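Local coordinates for protein taurocyamine kinase (PDB 4WOD) that reversibly transfers the phosphate of ATP to the guanidino group of taurocyamine, as a duplicated, magnesium-dependent phosphagen kinase of Schistosoma mansoni, at residues R126-P135 / F256-F267; R142-L153 / V217-I225. The protein carries 4 engineered substitutions. All coordinates share one frame; numbering follows the deposited sequence.

Contact 1 (R126-P135 / F256-F267); sequences RTVEGFGFGP and FAFNDRLGFITF
The guanidinium of R126 lies flat on the ring of F264: the planes are 11° apart and CZ of R126 stands 3.4 Å from the F264 centroid, a cation-pi stack. F258 covers the opposite face of F264 with its CD1, which leaves that ring sandwiched. F256 meets the same arginine differently. Its ring stands nearly perpendicular to the guanidinium and presents CD2 to the guanidinium edge, while the aliphatic part of the arginine crosses its face, with R126 CG 3.7 Å from the F256 centroid. The bend at chi2 lets one chain serve both rings, methylenes on F256 and charge on F264. At the other end F267 turns its edge to the face of F133 in an offset edge-to-face pair, planes at 83°, and F267 CA also sits over that face.

Between the aromatic groups the backbones form a single bridge, V128 with F256, where the loop leaving strand 117-126 of the catalytic domain's antiparallel sheet meets the run into the small hairpin of strands 258-259 and 263-264. A257 N donates to T127 O at 2.9 Å, N-H...O 164°. T127 OG1, anti to its own carbonyl carbon, donates to I265 O at 2.6 Å, from above the carbonyl plane. A water accepts from T127 N and donates to A257 O and I265 O, so I265 O is gripped twice. A second water bridges E129 OE2 and F258 N. F267 precedes C268, the predicted active-site residue, and its side chain lies about 6 Å from the bound arginine.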
loop_
_atom_site.group_PDB
_atom_site.type_symbol
_atom_site.label_atom_id
_atom_site.label_comp_id
_atom_site.label_asym_id
_atom_site.label_seq_id
_atom_site.Cartn_x
_atom_site.Cartn_y
_atom_site.Cartn_z
ATOM N N ARG A 126 -17.233 6.272 -25.791
ATOM C CA ARG A 126 -17.283 7.487 -26.588
ATOM C C ARG A 126 -18.497 8.332 -26.234
ATOM O O ARG A 126 -19.557 7.810 -25.872
ATOM C CB ARG A 126 -17.330 7.176 -28.089
ATOM C CG ARG A 126 -16.089 6.484 -28.653
ATOM C CD ARG A 126 -14.884 7.419 -28.655
ATOM N NE ARG A 126 -13.764 6.898 -29.445
ATOM C CZ ARG A 126 -12.716 6.265 -28.924
ATOM N NH1 ARG A 126 -12.659 6.053 -27.605
ATOM N NH2 ARG A 126 -11.735 5.835 -29.718
ATOM N N THR A 127 -18.311 9.638 -26.356
ATOM C CA THR A 127 -19.374 10.621 -26.273
ATOM C C THR A 127 -19.710 11.081 -27.677
ATOM O O THR A 127 -18.812 11.464 -28.426
ATOM C CB THR A 127 -18.949 11.836 -25.466
ATOM O OG1 THR A 127 -18.610 11.444 -24.131
ATOM C CG2 THR A 127 -20.060 12.907 -25.475
ATOM N N VAL A 128 -20.984 11.042 -28.039
ATOM C CA VAL A 128 -21.406 11.570 -29.341
ATOM C C VAL A 128 -21.650 13.092 -29.231
ATOM O O VAL A 128 -22.405 13.546 -28.364
ATOM C CB VAL A 128 -22.688 10.840 -29.860
ATOM C CG1 VAL A 128 -23.208 11.490 -31.135
ATOM C CG2 VAL A 128 -22.419 9.336 -30.080
ATOM N N GLU A 129 -20.991 13.877 -30.085
ATOM C CA GLU A 129 -21.200 15.336 -30.106
ATOM C C GLU A 129 -22.661 15.725 -30.266
ATOM O O GLU A 129 -23.406 15.080 -31.010
ATOM C CB GLU A 129 -20.413 15.983 -31.241
ATOM C CG GLU A 129 -18.929 16.061 -31.004
ATOM C CD GLU A 129 -18.202 16.706 -32.163
ATOM O OE1 GLU A 129 -18.738 16.674 -33.302
ATOM O OE2 GLU A 129 -17.104 17.260 -31.927
ATOM N N GLY A 130 -23.052 16.794 -29.585
ATOM C CA GLY A 130 -24.365 17.375 -29.745
ATOM C C GLY A 130 -25.377 16.873 -28.734
ATOM O O GLY A 130 -26.528 17.289 -28.770
ATOM N N PHE A 131 -24.971 15.964 -27.842
ATOM C CA PHE A 131 -25.921 15.380 -26.891
ATOM C C PHE A 131 -25.367 15.482 -25.487
ATOM O O PHE A 131 -24.174 15.351 -25.300
ATOM C CB PHE A 131 -26.208 13.900 -27.187
ATOM C CG PHE A 131 -26.903 13.658 -28.492
ATOM C CD1 PHE A 131 -28.292 13.563 -28.549
ATOM C CD2 PHE A 131 -26.167 13.525 -29.661
ATOM C CE1 PHE A 131 -28.939 13.324 -29.743
ATOM C CE2 PHE A 131 -26.812 13.291 -30.877
ATOM C CZ PHE A 131 -28.196 13.194 -30.916
ATOM N N GLY A 132 -26.242 15.696 -24.509
ATOM C CA GLY A 132 -25.814 15.782 -23.127
ATOM C C GLY A 132 -25.628 14.412 -22.505
ATOM O O GLY A 132 -25.673 13.389 -23.199
ATOM N N PHE A 133 -25.356 14.413 -21.202
ATOM C CA PHE A 133 -25.307 13.203 -20.406
ATOM C C PHE A 133 -26.604 13.119 -19.605
ATOM O O PHE A 133 -27.475 13.969 -19.770
ATOM C CB PHE A 133 -24.081 13.200 -19.478
ATOM C CG PHE A 133 -22.756 13.087 -20.205
ATOM C CD1 PHE A 133 -22.628 12.264 -21.322
ATOM C CD2 PHE A 133 -21.647 13.815 -19.777
ATOM C CE1 PHE A 133 -21.400 12.156 -21.985
ATOM C CE2 PHE A 133 -20.424 13.727 -20.430
ATOM C CZ PHE A 133 -20.284 12.897 -21.534
ATOM N N GLY A 134 -26.710 12.102 -18.744
ATOM C CA GLY A 134 -27.855 11.905 -17.866
ATOM C C GLY A 134 -28.639 13.143 -17.428
ATOM O O GLY A 134 -29.856 13.213 -17.658
ATOM N N PRO A 135 -27.956 14.116 -16.791
ATOM C CA PRO A 135 -28.613 15.309 -16.238
ATOM C C PRO A 135 -29.165 16.293 -17.265
ATOM O O PRO A 135 -29.987 17.126 -16.900
ATOM C CB PRO A 135 -27.489 15.984 -15.426
ATOM C CG PRO A 135 -26.552 14.862 -15.083
ATOM C CD PRO A 135 -26.562 14.014 -16.325
ATOM N N PHE A 256 -17.453 11.784 -32.581
ATOM C CA PHE A 256 -17.157 11.635 -31.156
ATOM C C PHE A 256 -16.451 12.871 -30.611
ATOM O O PHE A 256 -15.619 13.483 -31.291
ATOM C CB PHE A 256 -16.304 10.399 -30.899
ATOM C CG PHE A 256 -16.939 9.107 -31.343
ATOM C CD1 PHE A 256 -18.261 8.807 -31.026
ATOM C CD2 PHE A 256 -16.201 8.178 -32.061
ATOM C CE1 PHE A 256 -18.835 7.619 -31.430
ATOM C CE2 PHE A 256 -16.766 6.987 -32.460
ATOM C CZ PHE A 256 -18.096 6.707 -32.149
ATOM N N ALA A 257 -16.786 13.230 -29.377
ATOM C CA ALA A 257 -16.214 14.403 -28.721
ATOM C C ALA A 257 -14.785 14.148 -28.265
ATOM O O ALA A 257 -14.533 13.223 -27.493
ATOM C CB ALA A 257 -17.081 14.816 -27.527
ATOM N N PHE A 258 -13.855 14.973 -28.746
ATOM C CA PHE A 258 -12.442 14.848 -28.419
ATOM C C PHE A 258 -11.807 16.229 -28.386
ATOM O O PHE A 258 -12.076 17.038 -29.256
ATOM C CB PHE A 258 -11.744 13.942 -29.457
ATOM C CG PHE A 258 -10.247 13.761 -29.250
ATOM C CD1 PHE A 258 -9.735 12.539 -28.799
ATOM C CD2 PHE A 258 -9.348 14.771 -29.572
ATOM C CE1 PHE A 258 -8.351 12.354 -28.636
ATOM C CE2 PHE A 258 -7.969 14.597 -29.396
ATOM C CZ PHE A 258 -7.470 13.391 -28.934
ATOM N N ASN A 259 -10.966 16.515 -27.400
ATOM C CA ASN A 259 -10.106 17.695 -27.523
ATOM C C ASN A 259 -8.680 17.381 -27.073
ATOM O O ASN A 259 -8.432 16.388 -26.365
ATOM C CB ASN A 259 -10.695 18.916 -26.773
ATOM C CG ASN A 259 -10.560 18.848 -25.242
ATOM O OD1 ASN A 259 -9.515 18.497 -24.702
ATOM N ND2 ASN A 259 -11.619 19.269 -24.542
ATOM N N ASP A 260 -7.743 18.227 -27.492
ATOM C CA ASP A 260 -6.335 17.891 -27.399
ATOM C C ASP A 260 -5.784 18.018 -25.985
ATOM O O ASP A 260 -4.609 17.773 -25.760
ATOM C CB ASP A 260 -5.511 18.758 -28.362
ATOM C CG ASP A 260 -5.893 18.529 -29.821
ATOM O OD1 ASP A 260 -5.401 17.538 -30.413
ATOM O OD2 ASP A 260 -6.692 19.329 -30.366
ATOM N N ARG A 261 -6.639 18.371 -25.037
ATOM C CA ARG A 261 -6.263 18.389 -23.633
ATOM C C ARG A 261 -6.711 17.108 -22.897
ATOM O O ARG A 261 -5.904 16.450 -22.230
ATOM C CB ARG A 261 -6.860 19.633 -22.985
ATOM C CG ARG A 261 -6.444 19.915 -21.568
ATOM C CD ARG A 261 -6.911 21.326 -21.214
ATOM N NE ARG A 261 -8.344 21.491 -21.452
ATOM C CZ ARG A 261 -9.252 21.191 -20.539
ATOM N NH1 ARG A 261 -8.834 20.744 -19.374
ATOM N NH2 ARG A 261 -10.554 21.341 -20.777
ATOM N N LEU A 262 -7.986 16.737 -23.037
ATOM C CA LEU A 262 -8.521 15.583 -22.318
ATOM C C LEU A 262 -8.685 14.345 -23.181
ATOM O O LEU A 262 -9.110 13.302 -22.687
ATOM C CB LEU A 262 -9.884 15.928 -21.688
ATOM C CG LEU A 262 -9.839 17.186 -20.806
ATOM C CD1 LEU A 262 -11.206 17.520 -20.247
ATOM C CD2 LEU A 262 -8.831 17.013 -19.684
ATOM N N GLY A 263 -8.395 14.449 -24.470
ATOM C CA GLY A 263 -8.713 13.344 -25.357
ATOM C C GLY A 263 -10.218 13.140 -25.516
ATOM O O GLY A 263 -10.960 14.112 -25.673
ATOM N N PHE A 264 -10.664 11.878 -25.502
ATOM C CA PHE A 264 -12.093 11.563 -25.633
ATOM C C PHE A 264 -12.832 11.886 -24.335
ATOM O O PHE A 264 -12.473 11.414 -23.241
ATOM C CB PHE A 264 -12.312 10.101 -25.997
ATOM C CG PHE A 264 -11.897 9.755 -27.395
ATOM C CD1 PHE A 264 -12.661 10.178 -28.477
ATOM C CD2 PHE A 264 -10.748 9.027 -27.626
ATOM C CE1 PHE A 264 -12.291 9.861 -29.774
ATOM C CE2 PHE A 264 -10.363 8.698 -28.927
ATOM C CZ PHE A 264 -11.145 9.106 -29.993
ATOM N N ILE A 265 -13.851 12.713 -24.463
ATOM C CA ILE A 265 -14.687 13.073 -23.317
ATOM C C ILE A 265 -15.507 11.872 -22.853
ATOM O O ILE A 265 -16.040 11.105 -23.674
ATOM C CB ILE A 265 -15.631 14.242 -23.674
ATOM C CG1 ILE A 265 -14.835 15.444 -24.204
ATOM C CG2 ILE A 265 -16.528 14.623 -22.484
ATOM C CD1 ILE A 265 -13.700 15.911 -23.307
ATOM N N THR A 266 -15.598 11.702 -21.539
ATOM C CA THR A 266 -16.448 10.669 -20.953
ATOM C C THR A 266 -17.237 11.262 -19.806
ATOM O O THR A 266 -16.895 12.342 -19.333
ATOM C CB THR A 266 -15.625 9.466 -20.440
ATOM O OG1 THR A 266 -14.534 9.956 -19.636
ATOM C CG2 THR A 266 -15.097 8.666 -21.644
ATOM N N PHE A 267 -18.277 10.551 -19.372
ATOM C CA PHE A 267 -19.132 10.995 -18.250
ATOM C C PHE A 267 -18.347 11.085 -16.940
ATOM O O PHE A 267 -18.496 12.039 -16.167
ATOM C CB PHE A 267 -20.322 10.042 -18.108
ATOM C CG PHE A 267 -21.276 10.382 -16.986
ATOM C CD1 PHE A 267 -22.041 11.532 -17.012
ATOM C CD2 PHE A 267 -21.439 9.505 -15.920
ATOM C CE1 PHE A 267 -22.942 11.817 -15.978
ATOM C CE2 PHE A 267 -22.335 9.780 -14.900
ATOM C CZ PHE A 267 -23.080 10.939 -14.931
HETATM O O HOH W 1 -15.627 10.860 -26.527
HETATM O O HOH W 2 -14.710 16.952 -30.700
#

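Contact 2 (R142-L153 / V217-I225); sequences RIELENKISTAL and VWINEEDHI. With ARG (arginine), chain B.
L145 CD2 sits over the centre of the H224 imidazole, 3.4 Å from the ring centroid and 12° off its normal, a CH-pi contact; L145 CG is anti to the backbone N (chi1 178°), which helps aim CD2 at the ring. One turn along the helix, I149 splits its branches: CG2 presses on I219 CD1 at 3.5 Å, a tight carbon pair, while CD1 runs alongside I225 CG1 at 3.6 Å. L153 and V217 reach toward each other tip to tip, L153 CD1 lying 3.9 Å from V217 CG1. Nearest the start of 142-153 the N220 amide comes beside R142, its ND2 3.4 Å from R142 CG.

The second shell fixes the polar groups. H224 is held through both ring nitrogens, ND1 with V128 N and NE2 with G132 O, which sets the face offered to L145. N220 ND2 bonds to G204 O, R142 salt-bridges D200, and E146 OE2 is engaged by Y164.

Farther out, E222, in the 220-224 connection between strands 215-219 and 225-232, meets the bound arginine, consistent with guanidino-substrate recognition: OE1 accepts from ligand NH1 at a modelled 2.5 Å, doubtfully short, and the NH2 to OE2 bond is weak. The 142-153 part of helix 139-154 lies on the sheet, its axis 10.0 Å from that of 217-219 at 157°, a helix-on-sheet layer of the phosphagen kinase catalytic domain.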
loop_
_atom_site.group_PDB
_atom_site.type_symbol
_atom_site.label_atom_id
_atom_site.label_comp_id
_atom_site.label_asym_id
_atom_site.label_seq_id
_atom_site.Cartn_x
_atom_site.Cartn_y
_atom_site.Cartn_z
ATOM N N ARG A 142 -32.391 11.426 -25.638
ATOM C CA ARG A 142 -31.709 10.175 -25.352
ATOM C C ARG A 142 -32.098 9.099 -26.377
ATOM O O ARG A 142 -31.242 8.320 -26.827
ATOM C CB ARG A 142 -32.015 9.707 -23.927
ATOM C CG ARG A 142 -31.230 8.480 -23.495
ATOM C CD ARG A 142 -31.686 7.970 -22.139
ATOM N NE ARG A 142 -31.346 8.866 -21.035
ATOM C CZ ARG A 142 -32.181 9.736 -20.471
ATOM N NH1 ARG A 142 -33.433 9.853 -20.911
ATOM N NH2 ARG A 142 -31.764 10.492 -19.452
ATOM N N ILE A 143 -33.377 9.073 -26.766
ATOM C CA ILE A 143 -33.864 8.094 -27.740
ATOM C C ILE A 143 -33.314 8.438 -29.129
ATOM O O ILE A 143 -32.879 7.545 -29.873
ATOM C CB ILE A 143 -35.427 8.026 -27.750
ATOM C CG1 ILE A 143 -35.929 7.436 -26.424
ATOM C CG2 ILE A 143 -35.953 7.205 -28.934
ATOM C CD1 ILE A 143 -37.368 7.756 -26.116
ATOM N N GLU A 144 -33.312 9.724 -29.480
ATOM C CA GLU A 144 -32.671 10.124 -30.750
ATOM C C GLU A 144 -31.194 9.670 -30.825
ATOM O O GLU A 144 -30.725 9.195 -31.876
ATOM C CB GLU A 144 -32.771 11.636 -30.960
ATOM C CG GLU A 144 -34.162 12.091 -31.322
ATOM C CD GLU A 144 -34.241 13.578 -31.559
ATOM O OE1 GLU A 144 -34.406 13.984 -32.728
ATOM O OE2 GLU A 144 -34.116 14.345 -30.578
ATOM N N LEU A 145 -30.478 9.796 -29.704
ATOM C CA LEU A 145 -29.086 9.363 -29.603
ATOM C C LEU A 145 -28.983 7.845 -29.766
ATOM O O LEU A 145 -28.131 7.339 -30.518
ATOM C CB LEU A 145 -28.484 9.821 -28.260
ATOM C CG LEU A 145 -27.043 9.427 -27.932
ATOM C CD1 LEU A 145 -26.084 9.898 -29.037
ATOM C CD2 LEU A 145 -26.643 9.982 -26.556
ATOM N N GLU A 146 -29.869 7.122 -29.088
ATOM C CA GLU A 146 -29.928 5.666 -29.219
ATOM C C GLU A 146 -30.143 5.256 -30.679
ATOM O O GLU A 146 -29.432 4.383 -31.186
ATOM C CB GLU A 146 -31.032 5.073 -28.336
ATOM C CG GLU A 146 -31.114 3.551 -28.411
ATOM C CD GLU A 146 -32.459 2.992 -27.955
ATOM O OE1 GLU A 146 -33.398 3.784 -27.715
ATOM O OE2 GLU A 146 -32.567 1.753 -27.805
ATOM N N ASN A 147 -31.101 5.902 -31.348
ATOM C CA ASN A 147 -31.395 5.602 -32.751
ATOM C C ASN A 147 -30.182 5.853 -33.643
ATOM O O ASN A 147 -29.842 5.026 -34.495
ATOM C CB ASN A 147 -32.577 6.437 -33.271
ATOM C CG ASN A 147 -33.914 6.050 -32.636
ATOM O OD1 ASN A 147 -34.084 4.955 -32.114
ATOM N ND2 ASN A 147 -34.862 6.972 -32.672
ATOM N N LYS A 148 -29.551 7.008 -33.448
ATOM C CA LYS A 148 -28.340 7.373 -34.166
ATOM C C LYS A 148 -27.275 6.293 -33.988
ATOM O O LYS A 148 -26.640 5.841 -34.956
ATOM C CB LYS A 148 -27.826 8.725 -33.662
ATOM C CG LYS A 148 -26.794 9.411 -34.549
ATOM C CD LYS A 148 -26.219 10.644 -33.817
ATOM C CE LYS A 148 -25.742 11.703 -34.782
ATOM N NZ LYS A 148 -26.886 12.495 -35.341
ATOM N N ILE A 149 -27.108 5.845 -32.746
ATOM C CA ILE A 149 -26.092 4.831 -32.465
ATOM C C ILE A 149 -26.463 3.435 -32.996
ATOM O O ILE A 149 -25.609 2.747 -33.590
ATOM C CB ILE A 149 -25.798 4.752 -30.946
ATOM C CG1 ILE A 149 -25.138 6.057 -30.492
ATOM C CG2 ILE A 149 -24.849 3.603 -30.665
ATOM C CD1 ILE A 149 -25.041 6.254 -28.974
ATOM N N SER A 150 -27.707 2.995 -32.793
ATOM C CA SER A 150 -28.074 1.654 -33.280
ATOM C C SER A 150 -28.001 1.597 -34.801
ATOM O O SER A 150 -27.706 0.550 -35.374
ATOM C CB SER A 150 -29.466 1.234 -32.812
ATOM O OG SER A 150 -30.447 2.123 -33.308
ATOM N N THR A 151 -28.246 2.730 -35.447
ATOM C CA THR A 151 -28.167 2.778 -36.907
ATOM C C THR A 151 -26.723 2.580 -37.378
ATOM O O THR A 151 -26.470 1.841 -38.335
ATOM C CB THR A 151 -28.712 4.105 -37.467
ATOM O OG1 THR A 151 -30.104 4.222 -37.173
ATOM C CG2 THR A 151 -28.520 4.163 -38.984
ATOM N N ALA A 152 -25.788 3.246 -36.700
ATOM C CA ALA A 152 -24.358 3.074 -36.938
ATOM C C ALA A 152 -23.922 1.628 -36.678
ATOM O O ALA A 152 -23.105 1.077 -37.417
ATOM C CB ALA A 152 -23.537 4.038 -36.064
ATOM N N LEU A 153 -24.464 1.016 -35.631
ATOM C CA LEU A 153 -24.104 -0.367 -35.308
ATOM C C LEU A 153 -24.663 -1.325 -36.348
ATOM O O LEU A 153 -24.045 -2.341 -36.659
ATOM C CB LEU A 153 -24.607 -0.764 -33.920
ATOM C CG LEU A 153 -23.907 -0.163 -32.697
ATOM C CD1 LEU A 153 -24.523 -0.706 -31.423
ATOM C CD2 LEU A 153 -22.430 -0.489 -32.755
ATOM N N VAL A 217 -21.844 -4.067 -27.116
ATOM C CA VAL A 217 -21.977 -2.602 -27.017
ATOM C C VAL A 217 -23.108 -2.159 -26.099
ATOM O O VAL A 217 -24.240 -2.611 -26.252
ATOM C CB VAL A 217 -22.207 -1.941 -28.399
ATOM C CG1 VAL A 217 -22.305 -0.435 -28.231
ATOM C CG2 VAL A 217 -21.070 -2.273 -29.364
ATOM N N TRP A 218 -22.793 -1.269 -25.155
ATOM C CA TRP A 218 -23.793 -0.672 -24.273
ATOM C C TRP A 218 -24.140 0.732 -24.757
ATOM O O TRP A 218 -23.248 1.585 -24.943
ATOM C CB TRP A 218 -23.282 -0.621 -22.830
ATOM C CG TRP A 218 -23.242 -1.957 -22.153
ATOM C CD1 TRP A 218 -23.681 -3.149 -22.660
ATOM C CD2 TRP A 218 -22.743 -2.244 -20.832
ATOM N NE1 TRP A 218 -23.491 -4.151 -21.741
ATOM C CE2 TRP A 218 -22.917 -3.627 -20.615
ATOM C CE3 TRP A 218 -22.169 -1.465 -19.820
ATOM C CZ2 TRP A 218 -22.534 -4.250 -19.419
ATOM C CZ3 TRP A 218 -21.793 -2.085 -18.631
ATOM C CH2 TRP A 218 -21.979 -3.464 -18.444
ATOM N N ILE A 219 -25.431 0.973 -24.967
ATOM C CA ILE A 219 -25.905 2.276 -25.388
ATOM C C ILE A 219 -26.593 2.991 -24.229
ATOM O O ILE A 219 -27.583 2.494 -23.688
ATOM C CB ILE A 219 -26.881 2.164 -26.573
ATOM C CG1 ILE A 219 -26.211 1.422 -27.737
ATOM C CG2 ILE A 219 -27.363 3.555 -27.004
ATOM C CD1 ILE A 219 -27.015 1.464 -29.010
ATOM N N ASN A 220 -26.032 4.138 -23.846
ATOM C CA ASN A 220 -26.590 5.036 -22.824
ATOM C C ASN A 220 -26.666 4.434 -21.435
ATOM O O ASN A 220 -27.495 4.841 -20.604
ATOM C CB ASN A 220 -27.962 5.540 -23.275
ATOM C CG ASN A 220 -27.840 6.660 -24.287
ATOM O OD1 ASN A 220 -26.860 7.401 -24.254
ATOM N ND2 ASN A 220 -28.821 6.791 -25.195
ATOM N N GLU A 221 -25.771 3.489 -21.158
ATOM C CA GLU A 221 -25.678 2.937 -19.810
ATOM C C GLU A 221 -25.101 3.985 -18.850
ATOM O O GLU A 221 -25.514 4.082 -17.695
ATOM C CB GLU A 221 -24.824 1.664 -19.799
ATOM C CG GLU A 221 -24.643 1.058 -18.404
ATOM C CD GLU A 221 -23.375 1.513 -17.705
ATOM O OE1 GLU A 221 -22.387 1.836 -18.397
ATOM O OE2 GLU A 221 -23.369 1.538 -16.454
ATOM N N GLU A 222 -24.165 4.779 -19.345
ATOM C CA GLU A 222 -23.495 5.814 -18.552
ATOM C C GLU A 222 -22.864 6.788 -19.532
ATOM O O GLU A 222 -23.246 7.967 -19.607
ATOM C CB GLU A 222 -22.431 5.217 -17.625
ATOM C CG GLU A 222 -21.459 6.254 -17.091
ATOM C CD GLU A 222 -20.483 5.703 -16.063
ATOM O OE1 GLU A 222 -19.277 5.992 -16.196
ATOM O OE2 GLU A 222 -20.919 5.011 -15.112
ATOM N N ASP A 223 -21.900 6.267 -20.291
ATOM C CA ASP A 223 -21.453 6.931 -21.493
ATOM C C ASP A 223 -22.425 6.656 -22.623
ATOM O O ASP A 223 -23.272 5.753 -22.524
ATOM C CB ASP A 223 -20.032 6.476 -21.869
ATOM C CG ASP A 223 -18.976 7.084 -20.952
ATOM O OD1 ASP A 223 -18.974 8.322 -20.793
ATOM O OD2 ASP A 223 -18.183 6.328 -20.349
ATOM N N HIS A 224 -22.329 7.454 -23.687
ATOM C CA HIS A 224 -23.208 7.294 -24.827
ATOM C C HIS A 224 -23.012 5.886 -25.389
ATOM O O HIS A 224 -23.979 5.127 -25.597
ATOM C CB HIS A 224 -22.930 8.372 -25.886
ATOM C CG HIS A 224 -23.381 9.739 -25.457
ATOM N ND1 HIS A 224 -23.068 10.887 -26.148
ATOM C CD2 HIS A 224 -24.114 10.137 -24.388
ATOM C CE1 HIS A 224 -23.604 11.930 -25.541
ATOM N NE2 HIS A 224 -24.255 11.502 -24.472
ATOM N N ILE A 225 -21.748 5.551 -25.604
ATOM C CA ILE A 225 -21.349 4.240 -26.100
ATOM C C ILE A 225 -20.242 3.666 -25.234
ATOM O O ILE A 225 -19.276 4.363 -24.906
ATOM C CB ILE A 225 -20.827 4.309 -27.547
ATOM C CG1 ILE A 225 -21.639 5.315 -28.370
ATOM C CG2 ILE A 225 -20.843 2.933 -28.159
ATOM C CD1 ILE A 225 -21.049 5.648 -29.742
HETATM N N ARG B . -12.955 6.846 -9.439
HETATM C CA ARG B . -14.378 7.009 -9.559
HETATM C C ARG B . -15.142 7.460 -8.328
HETATM O O ARG B . -14.959 6.886 -7.227
HETATM C CB ARG B . -14.997 5.797 -10.154
HETATM C CG ARG B . -14.890 5.781 -11.640
HETATM C CD ARG B . -16.273 5.936 -12.160
HETATM N NE ARG B . -16.267 5.916 -13.592
HETATM C CZ ARG B . -17.076 5.179 -14.298
HETATM N NH1 ARG B . -17.024 5.209 -15.596
HETATM N NH2 ARG B . -17.919 4.391 -13.690
HETATM O OXT ARG B . -15.868 8.422 -8.617
#

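Overall arrangement
From the N terminus, the chain leaves strand 117-126 into 126-135, the first half of contact 1, and then enters helix 139-154 with the first half of contact 2. After 63 residues it returns through 217-225, closing the inner loop of contact 2; helix 236-251 follows, and 256-267 closes the outer loop of contact 1. Contact 2 is therefore wholly enclosed by contact 1 in sequence. Their centres lie about 13 Å apart, and they touch: F267 N with D223 OD1, 2.7 Å, is a probable hydrogen bond, and F256 CE1 packs on I225 CD1 at 3.4 Å. Together they tie the sheet, helix 139-154 and the small hairpin, with F267 and the 220-224 connection reaching the arginine pocket.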